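Local atomic coordinates of EreC (Klebsiella pneumoniae, PDB entry 6XCQ), a protein that probably hydrolyses the lactone ring ester of erythromycin and related macrolides, an esterase activity linked to macrolide resistance. Residues Q381-A386 against C393-D398; K404-Q409 against E419-I424. The protein carries 1 engineered substitution. One frame throughout, in Å; residues are numbered along the deposited sequence. Where two conformers were deposited one is given.

How the contacts relate
Both contacts fasten a C-terminal element to neighbouring strands near the 33-36 side of the mixed sheet, and their centres lie 11 Å apart. Contact 1 packs helix 379-387 on strand 392-396; contact 2 follows it in the chain and brings strand 405-408, one half of a two-stranded antiparallel sheet, against the turn into strand 423-427. Strands 392-396 and 423-427 are antiparallel neighbours. The contacts meet where these strands pair, T395 O 2.7 Å from I424 N, and just beyond, where T397 OG1 lies 2.6 Å from F421 O, both probable hydrogen bonds. Helix and hairpin are thus packed against adjacent strands of one sheet in the esterase.

Contact 1: residues Q381-A386 against C393-D398; sequences QYIIDA and CLTLTD
T395 OG1 is the polar atom facing Y382, and it lies within reach of two backbone carbonyls, T32 O and L396 O (3.0 Å from T395 OG1); its one proton can serve one of them at a time. The hydroxyl meets the Y382 ring at its edge and in its plane, with T395 OG1 3.5 Å from Y382 CE2. Y382 OH, at 4.1 Å from T395 OG1, is too far for a hydrogen bond. The ring gets there because Y382 CG is anti to the backbone N (chi1 -179°), which carries it from the helix toward the strand.

Next to this edge contact the packing is apolar. I383 CD1 fits between two strand residues, 3.7 Å from C393 SG and 3.8 Å from T395 CG2, while its other branch, I383 CG2, lies 3.8 Å from C393 CB. C393 SG is also covalently bound to C387 SG, so the disulfide ties the helix's last residue to the strand that I383 packs on. The segment axes approach to 9.5 Å at 108°, placing the helix steeply across strand 392-396. That strand runs between 33-36 and 423-427; I383 also touches C426 of the latter, and A386 touches W33 of the former.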
loop_
_atom_site.group_PDB
_atom_site.type_symbol
_atom_site.label_atom_id
_atom_site.label_comp_id
_atom_site.label_asym_id
_atom_site.label_seq_id
_atom_site.Cartn_x
_atom_site.Cartn_y
_atom_site.Cartn_z
ATOM N N GLN A 381 10.243 -13.011 19.844
ATOM C CA GLN A 381 11.057 -13.524 20.941
ATOM C C GLN A 381 12.487 -13.037 20.825
ATOM O O GLN A 381 13.139 -12.736 21.840
ATOM C CB GLN A 381 11.029 -15.049 20.973
ATOM C CG GLN A 381 11.820 -15.614 22.153
ATOM C CD GLN A 381 11.185 -15.261 23.478
ATOM O OE1 GLN A 381 10.026 -15.571 23.716
ATOM N NE2 GLN A 381 11.942 -14.602 24.345
ATOM N N TYR A 382 12.995 -12.978 19.594
ATOM C CA TYR A 382 14.330 -12.441 19.355
ATOM C C TYR A 382 14.439 -11.008 19.855
ATOM O O TYR A 382 15.431 -10.639 20.491
ATOM C CB TYR A 382 14.630 -12.511 17.860
ATOM C CG TYR A 382 15.992 -12.005 17.437
ATOM C CD1 TYR A 382 17.093 -12.857 17.400
ATOM C CD2 TYR A 382 16.169 -10.685 17.037
ATOM C CE1 TYR A 382 18.331 -12.403 16.995
ATOM C CE2 TYR A 382 17.401 -10.222 16.628
ATOM C CZ TYR A 382 18.476 -11.084 16.603
ATOM O OH TYR A 382 19.699 -10.620 16.198
ATOM N N ILE A 383 13.432 -10.182 19.554
ATOM C CA ILE A 383 13.377 -8.819 20.080
ATOM C C ILE A 383 13.443 -8.836 21.599
ATOM O O ILE A 383 14.185 -8.059 22.214
ATOM C CB ILE A 383 12.099 -8.106 19.594
ATOM C CG1 ILE A 383 12.134 -7.897 18.080
ATOM C CG2 ILE A 383 11.908 -6.781 20.330
ATOM C CD1 ILE A 383 13.264 -7.039 17.614
ATOM N N ILE A 384 12.661 -9.719 22.228
ATOM C CA ILE A 384 12.682 -9.814 23.689
ATOM C C ILE A 384 14.077 -10.184 24.183
ATOM O O ILE A 384 14.585 -9.594 25.144
ATOM C CB ILE A 384 11.624 -10.819 24.184
ATOM C CG1 ILE A 384 10.212 -10.301 23.903
ATOM C CG2 ILE A 384 11.774 -11.048 25.669
ATOM C CD1 ILE A 384 9.133 -11.360 24.111
ATOM N N ASP A 385 14.723 -11.151 23.519
ATOM C CA ASP A 385 16.064 -11.578 23.917
ATOM C C ASP A 385 17.118 -10.509 23.650
ATOM O O ASP A 385 18.109 -10.417 24.382
ATOM C CB ASP A 385 16.452 -12.863 23.178
ATOM C CG ASP A 385 15.545 -14.035 23.513
ATOM O OD1 ASP A 385 14.843 -13.982 24.539
ATOM O OD2 ASP A 385 15.533 -15.017 22.742
ATOM N N ALA A 386 16.944 -9.716 22.598
ATOM C CA ALA A 386 17.948 -8.723 22.236
ATOM C C ALA A 386 17.743 -7.434 23.016
ATOM O O ALA A 386 18.611 -7.014 23.794
ATOM C CB ALA A 386 17.889 -8.444 20.730
ATOM N N CYS A 393 12.283 -1.367 19.611
ATOM C CA CYS A 393 13.523 -2.007 19.211
ATOM C C CYS A 393 13.658 -1.979 17.693
ATOM O O CYS A 393 12.676 -2.129 16.966
ATOM C CB CYS A 393 13.561 -3.448 19.731
ATOM S SG CYS A 393 15.080 -4.334 19.316
ATOM N N LEU A 394 14.892 -1.826 17.221
ATOM C CA LEU A 394 15.209 -1.858 15.797
ATOM C C LEU A 394 16.346 -2.845 15.574
ATOM O O LEU A 394 17.388 -2.736 16.227
ATOM C CB LEU A 394 15.606 -0.459 15.321
ATOM C CG LEU A 394 16.007 -0.181 13.882
ATOM C CD1 LEU A 394 14.919 -0.639 12.933
ATOM C CD2 LEU A 394 16.236 1.309 13.753
ATOM N N THR A 395 16.151 -3.802 14.658
ATOM C CA THR A 395 17.107 -4.874 14.429
ATOM C C THR A 395 17.269 -5.129 12.938
ATOM O O THR A 395 16.301 -5.054 12.176
ATOM C CB THR A 395 16.694 -6.180 15.144
ATOM O OG1 THR A 395 17.771 -7.122 15.077
ATOM C CG2 THR A 395 15.474 -6.820 14.510
ATOM N N LEU A 396 18.506 -5.394 12.522
ATOM C CA LEU A 396 18.741 -5.932 11.190
ATOM C C LEU A 396 18.423 -7.421 11.193
ATOM O O LEU A 396 18.290 -8.043 12.244
ATOM C CB LEU A 396 20.183 -5.697 10.753
ATOM C CG LEU A 396 20.693 -4.270 10.947
ATOM C CD1 LEU A 396 22.178 -4.208 10.621
ATOM C CD2 LEU A 396 19.911 -3.256 10.102
ATOM N N THR A 397 18.265 -7.991 10.004
ATOM C CA THR A 397 17.900 -9.393 9.898
ATOM C C THR A 397 19.034 -10.276 9.405
ATOM O O THR A 397 18.862 -11.498 9.349
ATOM C CB THR A 397 16.707 -9.561 8.954
ATOM O OG1 THR A 397 17.047 -9.002 7.675
ATOM C CG2 THR A 397 15.489 -8.872 9.517
ATOM N N ASP A 398 20.155 -9.688 8.990
ATOM C CA ASP A 398 21.267 -10.452 8.427
ATOM C C ASP A 398 22.222 -10.836 9.556
ATOM O O ASP A 398 23.338 -10.333 9.686
ATOM C CB ASP A 398 21.965 -9.657 7.328
ATOM C CG ASP A 398 23.060 -10.458 6.631
ATOM O OD1 ASP A 398 23.120 -11.693 6.830
ATOM O OD2 ASP A 398 23.860 -9.850 5.886
#

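Contact 2: residues K404-Q409 against E419-I424; sequences KRMRSQ and EAFDAI
M406 reaches across with CG anti to the backbone N (chi1 -176°) and an extended second torsion, then bends at chi3 (54°), so that its sulfur and its methyl serve different partners. F421 CG and I424 CG1 are each anti to their own carbonyl carbon, and both side chains leave the 419-424 backbone toward the methionine.

The methyl takes the ring. M406 CE lies 3.5 Å from F421 CE2, 3.9 Å from F421 CD2 and 4.1 Å from F421 CZ, so it approaches the CD2-CE2-CZ side of the ring, obliquely. The two side chains come from opposite directions. The sulfur meets the isoleucine instead: M406 SD is 4.0 Å from I424 CG2 and likewise 4.0 Å from I424 CD1, the two side chains reaching toward each other tip to tip and the sulfur resting against both of these carbons. No hydrogen bond crosses between the segments. The nearest CA atoms, those of M406 and I424, are 10.0 Å apart, a gap bridged by side chains alone.

All three touching residues are buried, and the two segments bury 120 Å² in total, so the contact is small. Neighbouring residues pack on the same side chains: A342 of strand 338-345 touches both M406 and F421, while M379 of helix 379-387 touches both M406 and I424. The backbone of M406 pairs with V413 in the partner strand. F421 is where the chain leaves helix 417-420 before entering strand 423-427. This is side-chain packing of an antiparallel beta-hairpin, 405-408 with 411-414, against the mixed sheet of the esterase domain, with M406 as the hairpin residue that meets F421 and I424.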
loop_
_atom_site.group_PDB
_atom_site.type_symbol
_atom_site.label_atom_id
_atom_site.label_comp_id
_atom_site.label_asym_id
_atom_site.label_seq_id
_atom_site.Cartn_x
_atom_site.Cartn_y
_atom_site.Cartn_z
ATOM N N LYS A 404 11.965 -17.462 12.775
ATOM C CA LYS A 404 11.447 -17.871 11.478
ATOM C C LYS A 404 10.023 -17.414 11.236
ATOM O O LYS A 404 9.538 -17.534 10.103
ATOM C CB LYS A 404 11.505 -19.397 11.343
ATOM C CG LYS A 404 12.873 -19.908 10.923
ATOM C CD LYS A 404 12.913 -21.422 10.983
ATOM C CE LYS A 404 14.246 -21.944 10.454
ATOM N NZ LYS A 404 15.334 -21.585 11.396
ATOM N N ARG A 405 9.329 -16.912 12.253
ATOM C CA ARG A 405 7.959 -16.460 12.093
ATOM C C ARG A 405 7.806 -15.074 12.704
ATOM O O ARG A 405 8.579 -14.674 13.580
ATOM C CB ARG A 405 6.950 -17.462 12.698
ATOM C CG ARG A 405 7.123 -17.798 14.168
ATOM C CD ARG A 405 6.275 -19.023 14.551
ATOM N NE ARG A 405 7.005 -20.276 14.379
ATOM C CZ ARG A 405 6.764 -21.161 13.417
ATOM N NH1 ARG A 405 5.800 -20.945 12.535
ATOM N NH2 ARG A 405 7.487 -22.267 13.338
ATOM N N MET A 406 6.826 -14.320 12.193
ATOM C CA MET A 406 6.555 -12.975 12.683
ATOM C C MET A 406 5.053 -12.746 12.661
ATOM O O MET A 406 4.353 -13.241 11.776
ATOM C CB MET A 406 7.277 -11.907 11.836
ATOM C CG MET A 406 7.112 -10.471 12.347
ATOM S SD MET A 406 8.367 -9.369 11.634
ATOM C CE MET A 406 8.115 -9.697 9.891
ATOM N N ARG A 407 4.564 -11.976 13.631
ATOM C CA ARG A 407 3.138 -11.697 13.697
ATOM C C ARG A 407 2.676 -10.974 12.432
ATOM O O ARG A 407 3.399 -10.172 11.845
ATOM C CB ARG A 407 2.814 -10.856 14.928
ATOM C CG ARG A 407 3.037 -11.628 16.250
ATOM C CD ARG A 407 2.907 -10.720 17.434
ATOM N NE ARG A 407 2.388 -11.438 18.600
ATOM C CZ ARG A 407 2.181 -10.884 19.785
ATOM N NH1 ARG A 407 2.471 -9.604 19.979
ATOM N NH2 ARG A 407 1.664 -11.609 20.767
ATOM N N SER A 408 1.454 -11.268 12.020
ATOM C CA SER A 408 0.855 -10.572 10.893
ATOM C C SER A 408 -0.645 -10.624 11.134
ATOM O O SER A 408 -1.214 -11.716 11.213
ATOM C CB SER A 408 1.258 -11.242 9.575
ATOM O OG SER A 408 0.564 -10.698 8.468
ATOM N N GLN A 409 -1.269 -9.463 11.306
ATOM C CA GLN A 409 -2.667 -9.378 11.782
ATOM C C GLN A 409 -2.729 -10.145 13.108
ATOM O O GLN A 409 -1.805 -10.023 13.924
ATOM C CB GLN A 409 -3.631 -9.864 10.710
ATOM C CG GLN A 409 -3.652 -9.012 9.441
ATOM C CD GLN A 409 -3.985 -7.558 9.707
ATOM O OE1 GLN A 409 -3.228 -6.674 9.323
ATOM N NE2 GLN A 409 -5.149 -7.298 10.336
ATOM N N GLU A 419 16.068 -13.003 4.259
ATOM C CA GLU A 419 15.746 -12.731 2.866
ATOM C C GLU A 419 14.476 -11.907 2.729
ATOM O O GLU A 419 14.313 -11.186 1.737
ATOM C CB GLU A 419 15.574 -14.051 2.126
ATOM C CG GLU A 419 16.810 -14.917 2.185
ATOM C CD GLU A 419 16.820 -15.936 1.086
ATOM O OE1 GLU A 419 17.843 -16.040 0.377
ATOM O OE2 GLU A 419 15.790 -16.636 0.939
ATOM N N ALA A 420 13.570 -12.013 3.704
ATOM C CA ALA A 420 12.246 -11.415 3.583
ATOM C C ALA A 420 12.264 -9.919 3.867
ATOM O O ALA A 420 11.565 -9.153 3.193
ATOM C CB ALA A 420 11.274 -12.124 4.528
ATOM N N PHE A 421 13.041 -9.486 4.862
ATOM C CA PHE A 421 13.104 -8.080 5.242
ATOM C C PHE A 421 14.553 -7.687 5.476
ATOM O O PHE A 421 15.396 -8.530 5.782
ATOM C CB PHE A 421 12.270 -7.810 6.508
ATOM C CG PHE A 421 10.820 -8.116 6.324
ATOM C CD1 PHE A 421 9.980 -7.193 5.696
ATOM C CD2 PHE A 421 10.301 -9.335 6.718
ATOM C CE1 PHE A 421 8.634 -7.480 5.509
ATOM C CE2 PHE A 421 8.959 -9.621 6.522
ATOM C CZ PHE A 421 8.131 -8.682 5.908
ATOM N N ASP A 422 14.828 -6.387 5.352
ATOM C CA ASP A 422 16.156 -5.865 5.656
ATOM C C ASP A 422 16.304 -5.466 7.117
ATOM O O ASP A 422 17.403 -5.590 7.664
ATOM C CB ASP A 422 16.478 -4.661 4.768
ATOM C CG ASP A 422 16.589 -5.037 3.291
ATOM O OD1 ASP A 422 17.669 -5.503 2.867
ATOM O OD2 ASP A 422 15.581 -4.896 2.565
ATOM N N ALA A 423 15.229 -5.002 7.760
ATOM C CA ALA A 423 15.260 -4.639 9.173
ATOM C C ALA A 423 13.878 -4.877 9.764
ATOM O O ALA A 423 12.904 -5.069 9.037
ATOM C CB ALA A 423 15.690 -3.184 9.388
ATOM N N ILE A 424 13.807 -4.873 11.101
ATOM C CA ILE A 424 12.554 -5.040 11.836
ATOM C C ILE A 424 12.436 -3.943 12.880
ATOM O O ILE A 424 13.389 -3.665 13.621
ATOM C CB ILE A 424 12.434 -6.407 12.536
ATOM C CG1 ILE A 424 12.935 -7.566 11.659
ATOM C CG2 ILE A 424 10.986 -6.633 12.947
ATOM C CD1 ILE A 424 11.973 -7.979 10.542
#